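Local coordinates for natterin-like protein (Lethenteron camtschaticum, PDB 5ZU4), which probably binds glycans through a jacalin-like lectin domain and forms membrane pores through an aerolysin-type module, as its family relatives do, at residues M174-D179 with K260-V265; V264-G269 with T305-V310. All blocks are in the same frame, centred on the assembly; numbering follows the deposited sequence.

Contact 1: M174-D179 with K260-V265; sequences MEYKND and KTVTVV. With EDO (1,2-ethanediol), chain L.
Met174 opens the pairing with a two-way backbone exchange: its N gives a hydrogen bond to Val264 O at 3.0 Å, and its O takes one from Val264 N. The end of its side chain leads away from the partner strand; Met174 packs on Ile117 of the second subunit, a place suited to a long, flexible apolar chain. Glu175 projects from the other face of the sheet, where its extended chain crosses two threonines. Glu175 CG lies 3.6 Å from the methyl Thr261 CG2. The carboxylate swings to the second threonine, Glu175 OE2 standing 3.0 Å from Thr263 OG1. Tyr176 repeats the backbone pair with Val262, its N reaching Val262 O at 2.7 Å in a nearly straight bond (169°). Its CG is turned beside its own N (chi1 -50°), and the ring meets Val264 edge-on, Val264 CG2 lying in the ring plane 4.0 Å from Tyr176 CE1. With Tyr186, Phe188 and Val256 around it, the large ring fills a buried interior that the branched valines also line. Lys177 returns to the threonine face and lays its CG against Thr261 OG1 at 3.5 Å, apolar stem to hydroxyl, before its ammonium end leads away; the same hydroxyl donates to O1 of an ethanediol. Asn178 N bonds to Lys260 O at 2.8 Å. Its buried amide is held from outside the pair, ND2 by the carbonyls of Val256 and Ile182 and OD1 by Thr180 OG1; an amide that can give and accept suits this buried place. Glu175, Lys177 and two threonines on one face, against the largely apolar run of Met174, Tyr176, Val262 and Val264 on the other, give this antiparallel strand pair an amphipathic character, consistent with the elongated beta-rich module of aerolysin-family toxins.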
loop_
_atom_site.group_PDB
_atom_site.type_symbol
_atom_site.label_atom_id
_atom_site.label_comp_id
_atom_site.label_asym_id
_atom_site.label_seq_id
_atom_site.Cartn_x
_atom_site.Cartn_y
_atom_site.Cartn_z
ATOM N N MET B 174 7.415 -29.162 -18.047
ATOM C CA MET B 174 7.826 -29.285 -19.438
ATOM C C MET B 174 8.528 -30.618 -19.532
ATOM O O MET B 174 9.013 -31.158 -18.522
ATOM C CB MET B 174 8.754 -28.111 -19.854
ATOM C CG MET B 174 9.071 -27.954 -21.349
ATOM S SD MET B 174 7.758 -28.418 -22.535
ATOM C CE MET B 174 8.635 -28.325 -24.102
ATOM N N GLU B 175 8.537 -31.174 -20.734
ATOM C CA GLU B 175 9.125 -32.473 -20.966
ATOM C C GLU B 175 9.977 -32.390 -22.208
ATOM O O GLU B 175 9.595 -31.731 -23.164
ATOM C CB GLU B 175 8.032 -33.488 -21.166
ATOM C CG GLU B 175 8.500 -34.910 -20.964
ATOM C CD GLU B 175 7.350 -35.906 -20.785
ATOM O OE1 GLU B 175 6.846 -36.369 -21.829
ATOM O OE2 GLU B 175 6.999 -36.224 -19.606
ATOM N N TYR B 176 11.146 -33.020 -22.177
ATOM C CA TYR B 176 11.987 -33.087 -23.338
ATOM C C TYR B 176 12.256 -34.555 -23.632
ATOM O O TYR B 176 12.728 -35.301 -22.758
ATOM C CB TYR B 176 13.290 -32.347 -23.070
ATOM C CG TYR B 176 13.116 -30.944 -22.493
ATOM C CD1 TYR B 176 13.050 -30.733 -21.119
ATOM C CD2 TYR B 176 13.006 -29.850 -23.311
ATOM C CE1 TYR B 176 12.892 -29.475 -20.592
ATOM C CE2 TYR B 176 12.855 -28.593 -22.784
ATOM C CZ TYR B 176 12.825 -28.417 -21.416
ATOM O OH TYR B 176 12.652 -27.172 -20.863
ATOM N N LYS B 177 11.961 -34.967 -24.854
ATOM C CA LYS B 177 12.123 -36.342 -25.259
ATOM C C LYS B 177 13.195 -36.402 -26.351
ATOM O O LYS B 177 13.026 -35.855 -27.420
ATOM C CB LYS B 177 10.763 -36.877 -25.689
ATOM C CG LYS B 177 10.739 -38.318 -26.146
ATOM C CD LYS B 177 9.309 -38.780 -26.419
ATOM C CE LYS B 177 9.256 -39.900 -27.464
ATOM N NZ LYS B 177 9.981 -41.146 -27.067
ATOM N N ASN B 178 14.317 -37.055 -26.071
ATOM C CA ASN B 178 15.387 -37.199 -27.071
ATOM C C ASN B 178 15.265 -38.596 -27.683
ATOM O O ASN B 178 15.668 -39.578 -27.083
ATOM C CB ASN B 178 16.746 -37.028 -26.397
ATOM C CG ASN B 178 17.932 -37.170 -27.333
ATOM O OD1 ASN B 178 17.820 -37.317 -28.564
ATOM N ND2 ASN B 178 19.107 -37.084 -26.741
ATOM N N ASP B 179 14.722 -38.679 -28.889
ATOM C CA ASP B 179 14.617 -39.966 -29.575
ATOM C C ASP B 179 15.732 -40.151 -30.614
ATOM O O ASP B 179 15.606 -40.962 -31.508
ATOM C CB ASP B 179 13.187 -40.210 -30.130
ATOM C CG ASP B 179 12.584 -39.004 -30.844
ATOM O OD1 ASP B 179 13.318 -38.110 -31.333
ATOM O OD2 ASP B 179 11.346 -38.960 -30.937
ATOM N N LYS B 260 16.360 -40.866 -24.269
ATOM C CA LYS B 260 15.859 -40.605 -22.936
ATOM C C LYS B 260 14.898 -39.424 -22.936
ATOM O O LYS B 260 14.878 -38.597 -23.857
ATOM C CB LYS B 260 17.069 -40.371 -22.011
ATOM C CG LYS B 260 17.089 -41.245 -20.766
ATOM C CD LYS B 260 17.638 -42.642 -21.010
ATOM C CE LYS B 260 17.372 -43.563 -19.818
ATOM N NZ LYS B 260 17.965 -44.923 -19.992
ATOM N N THR B 261 14.101 -39.351 -21.888
ATOM C CA THR B 261 13.154 -38.274 -21.678
ATOM C C THR B 261 13.519 -37.568 -20.361
ATOM O O THR B 261 13.818 -38.223 -19.376
ATOM C CB THR B 261 11.715 -38.843 -21.610
ATOM O OG1 THR B 261 11.342 -39.338 -22.901
ATOM C CG2 THR B 261 10.713 -37.776 -21.217
ATOM N N VAL B 262 13.528 -36.238 -20.336
ATOM C CA VAL B 262 13.566 -35.562 -19.047
ATOM C C VAL B 262 12.410 -34.609 -18.897
ATOM O O VAL B 262 12.029 -33.901 -19.829
ATOM C CB VAL B 262 14.966 -35.024 -18.608
ATOM C CG1 VAL B 262 16.050 -35.356 -19.605
ATOM C CG2 VAL B 262 14.960 -33.553 -18.209
ATOM N N THR B 263 11.845 -34.675 -17.698
ATOM C CA THR B 263 10.690 -33.938 -17.295
ATOM C C THR B 263 11.184 -32.965 -16.227
ATOM O O THR B 263 11.913 -33.355 -15.300
ATOM C CB THR B 263 9.635 -34.913 -16.724
ATOM O OG1 THR B 263 9.347 -35.912 -17.723
ATOM C CG2 THR B 263 8.363 -34.188 -16.367
ATOM N N VAL B 264 10.816 -31.699 -16.377
ATOM C CA VAL B 264 11.231 -30.652 -15.450
ATOM C C VAL B 264 10.026 -30.008 -14.854
ATOM O O VAL B 264 9.126 -29.620 -15.581
ATOM C CB VAL B 264 12.027 -29.560 -16.162
ATOM C CG1 VAL B 264 12.365 -28.406 -15.206
ATOM C CG2 VAL B 264 13.284 -30.179 -16.715
ATOM N N VAL B 265 10.033 -29.871 -13.536
ATOM C CA VAL B 265 8.957 -29.198 -12.809
ATOM C C VAL B 265 9.584 -28.093 -11.975
ATOM O O VAL B 265 10.500 -28.366 -11.183
ATOM C CB VAL B 265 8.195 -30.178 -11.880
ATOM C CG1 VAL B 265 7.047 -29.484 -11.192
ATOM C CG2 VAL B 265 7.647 -31.353 -12.683
HETATM C C1 EDO L . 12.588 -42.474 -25.172
HETATM O O1 EDO L . 12.336 -41.551 -24.103
HETATM C C2 EDO L . 13.297 -41.744 -26.317
HETATM O O2 EDO L . 13.600 -42.637 -27.415
#

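Contact 2: V264-G269 with T305-V310. With EDO (1,2-ethanediol), chain M.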
loop_
_atom_site.group_PDB
_atom_site.type_symbol
_atom_site.label_atom_id
_atom_site.label_comp_id
_atom_site.label_asym_id
_atom_site.label_seq_id
_atom_site.Cartn_x
_atom_site.Cartn_y
_atom_site.Cartn_z
ATOM N N VAL B 264 10.816 -31.699 -16.377
ATOM C CA VAL B 264 11.231 -30.652 -15.450
ATOM C C VAL B 264 10.026 -30.008 -14.854
ATOM O O VAL B 264 9.126 -29.620 -15.581
ATOM C CB VAL B 264 12.027 -29.560 -16.162
ATOM C CG1 VAL B 264 12.365 -28.406 -15.206
ATOM C CG2 VAL B 264 13.284 -30.179 -16.715
ATOM N N VAL B 265 10.033 -29.871 -13.536
ATOM C CA VAL B 265 8.957 -29.198 -12.809
ATOM C C VAL B 265 9.584 -28.093 -11.975
ATOM O O VAL B 265 10.500 -28.366 -11.183
ATOM C CB VAL B 265 8.195 -30.178 -11.880
ATOM C CG1 VAL B 265 7.047 -29.484 -11.192
ATOM C CG2 VAL B 265 7.647 -31.353 -12.683
ATOM N N ALA B 266 9.096 -26.865 -12.146
ATOM C CA ALA B 266 9.581 -25.709 -11.391
ATOM C C ALA B 266 8.605 -25.434 -10.297
ATOM O O ALA B 266 7.435 -25.525 -10.529
ATOM C CB ALA B 266 9.718 -24.484 -12.274
ATOM N N ASN B 267 9.128 -25.091 -9.123
ATOM C CA ASN B 267 8.376 -24.869 -7.889
ATOM C C ASN B 267 8.880 -23.627 -7.155
ATOM O O ASN B 267 9.979 -23.129 -7.442
ATOM C CB ASN B 267 8.592 -26.043 -6.908
ATOM C CG ASN B 267 8.214 -27.377 -7.490
ATOM O OD1 ASN B 267 7.046 -27.684 -7.682
ATOM N ND2 ASN B 267 9.195 -28.181 -7.762
ATOM N N ILE B 268 8.077 -23.151 -6.201
ATOM C CA ILE B 268 8.491 -22.117 -5.275
ATOM C C ILE B 268 7.905 -22.429 -3.934
ATOM O O ILE B 268 6.881 -23.127 -3.838
ATOM C CB ILE B 268 8.074 -20.716 -5.742
ATOM C CG1 ILE B 268 8.878 -19.587 -5.053
ATOM C CG2 ILE B 268 6.574 -20.462 -5.613
ATOM C CD1 ILE B 268 8.609 -18.215 -5.674
ATOM N N GLY B 269 8.568 -21.929 -2.895
ATOM C CA GLY B 269 8.126 -22.133 -1.532
ATOM C C GLY B 269 7.490 -20.852 -1.064
ATOM O O GLY B 269 7.959 -19.792 -1.394
ATOM N N THR B 305 10.467 -18.325 -1.121
ATOM C CA THR B 305 11.836 -18.715 -1.404
ATOM C C THR B 305 12.097 -18.337 -2.862
ATOM O O THR B 305 11.242 -17.748 -3.557
ATOM C CB THR B 305 12.053 -20.251 -1.260
ATOM O OG1 THR B 305 11.290 -20.961 -2.238
ATOM C CG2 THR B 305 11.625 -20.744 0.068
ATOM N N LYS B 306 13.285 -18.694 -3.314
ATOM C CA LYS B 306 13.636 -18.650 -4.735
ATOM C C LYS B 306 13.033 -19.854 -5.416
ATOM O O LYS B 306 12.698 -20.836 -4.785
ATOM C CB LYS B 306 15.170 -18.683 -4.921
ATOM C CG LYS B 306 15.930 -17.529 -4.257
ATOM C CD LYS B 306 15.516 -16.176 -4.840
ATOM C CE LYS B 306 16.218 -15.031 -4.117
ATOM N NZ LYS B 306 15.509 -13.740 -4.332
ATOM N N MET B 307 12.896 -19.762 -6.720
ATOM C CA MET B 307 12.331 -20.837 -7.490
ATOM C C MET B 307 13.370 -21.921 -7.647
ATOM O O MET B 307 14.528 -21.614 -7.834
ATOM C CB MET B 307 11.939 -20.336 -8.886
ATOM C CG MET B 307 10.654 -19.543 -8.875
ATOM S SD MET B 307 10.301 -18.817 -10.455
ATOM C CE MET B 307 9.987 -20.191 -11.503
ATOM N N THR B 308 12.919 -23.173 -7.652
ATOM C CA THR B 308 13.754 -24.329 -7.863
ATOM C C THR B 308 13.117 -25.237 -8.882
ATOM O O THR B 308 12.029 -24.976 -9.365
ATOM C CB THR B 308 14.007 -25.098 -6.548
ATOM O OG1 THR B 308 12.762 -25.511 -5.973
ATOM C CG2 THR B 308 14.764 -24.195 -5.545
ATOM N N ALA B 309 13.826 -26.304 -9.224
ATOM C CA ALA B 309 13.308 -27.283 -10.141
ATOM C C ALA B 309 13.860 -28.673 -9.896
ATOM O O ALA B 309 14.994 -28.844 -9.462
ATOM C CB ALA B 309 13.573 -26.853 -11.563
ATOM N N VAL B 310 13.022 -29.647 -10.202
ATOM C CA VAL B 310 13.341 -31.057 -10.185
ATOM C C VAL B 310 13.287 -31.515 -11.640
ATOM O O VAL B 310 12.252 -31.362 -12.310
ATOM C CB VAL B 310 12.308 -31.846 -9.317
ATOM C CG1 VAL B 310 12.692 -33.307 -9.201
ATOM C CG2 VAL B 310 12.220 -31.246 -7.917
HETATM C C1 EDO M . 18.247 -26.287 -11.218
HETATM O O1 EDO M . 17.438 -25.918 -10.058
HETATM C C2 EDO M . 17.786 -27.530 -12.004
HETATM O O2 EDO M . 17.495 -28.641 -11.128
HETATM O O HOH W 1 11.863 -27.741 -6.937
#
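Strands 264-269 and 308-310 run antiparallel with axes at 144°, and reciprocal backbone hydrogen bonds join Val265 to Val310 and Asn267 to Thr308, with Val265 N to Val310 O at 2.9 Å. Between these pairs Ala266 faces Ala309 at a non-hydrogen-bonded position, where small side chains let the interior packing close in: Ala309 CB sits 4.1 Å from Val264 CG1, and Phe252 covers both of these residues. On the opposite face Asn267 and Thr308 are joined by one water, which accepts from Asn267 ND2 at 2.8 Å and lies 2.6 Å from Thr308 OG1. Amide and hydroxyl suit this partly exposed surface because both can share a water without touching directly. The chain of Ile268 is extended, with CG1 anti to the backbone N (chi1 -161°), and this carries Ile268 CG1 to 3.3 Å from Thr305 O and the terminal CD1 across Met307. Met307, bent at its last torsion, also brings CE near Ala266 CB, and it touches Ile171 of strand 166-178 as well. At Gly269 the pairing changes character. Thr305 N still donates to Gly269 O, from above the carbonyl plane, but the return bond ends on a side chain: Gly269 N gives its hydrogen to Thr305 OG1 at 3.0 Å. Set between its own N and carbonyl carbon (chi1 65°), Thr305 OG1 donates in turn to Lys306 O at 2.9 Å, so one oxygen serves as both acceptor and donor and takes the place of a backbone carbonyl. The absence of a side chain on Gly269 matters here, since Thr305 OG1 also comes within 3.4 Å of Gly269 CA. The whole belongs to the long antiparallel beta hairpin of 260-285 and 290-313 in the aerolysin-type region, at a point where a threonine hydroxyl takes a backbone N-H.

Strand 260-285 is common to both contacts: contact 1 pairs its beginning with strand 166-178, and contact 2 pairs the following residues with strand 290-313 on its other edge. The centres lie about 17 Å apart, and Val264 and Val265 belong to both. These two divide the work, Val264 exchanging backbone bonds with Met174 and Val265 with Val310, so that the strand is gripped alternately from its two neighbours. Phe188 and Phe252 pack on Val264 and carry one apolar interior past both contacts. The two ethanediols, one at each contact, probably come from the crystallisation liquor. The centres of contacts 1 and 2 lie far from the chain's centre, about 52 and 36 Å respectively.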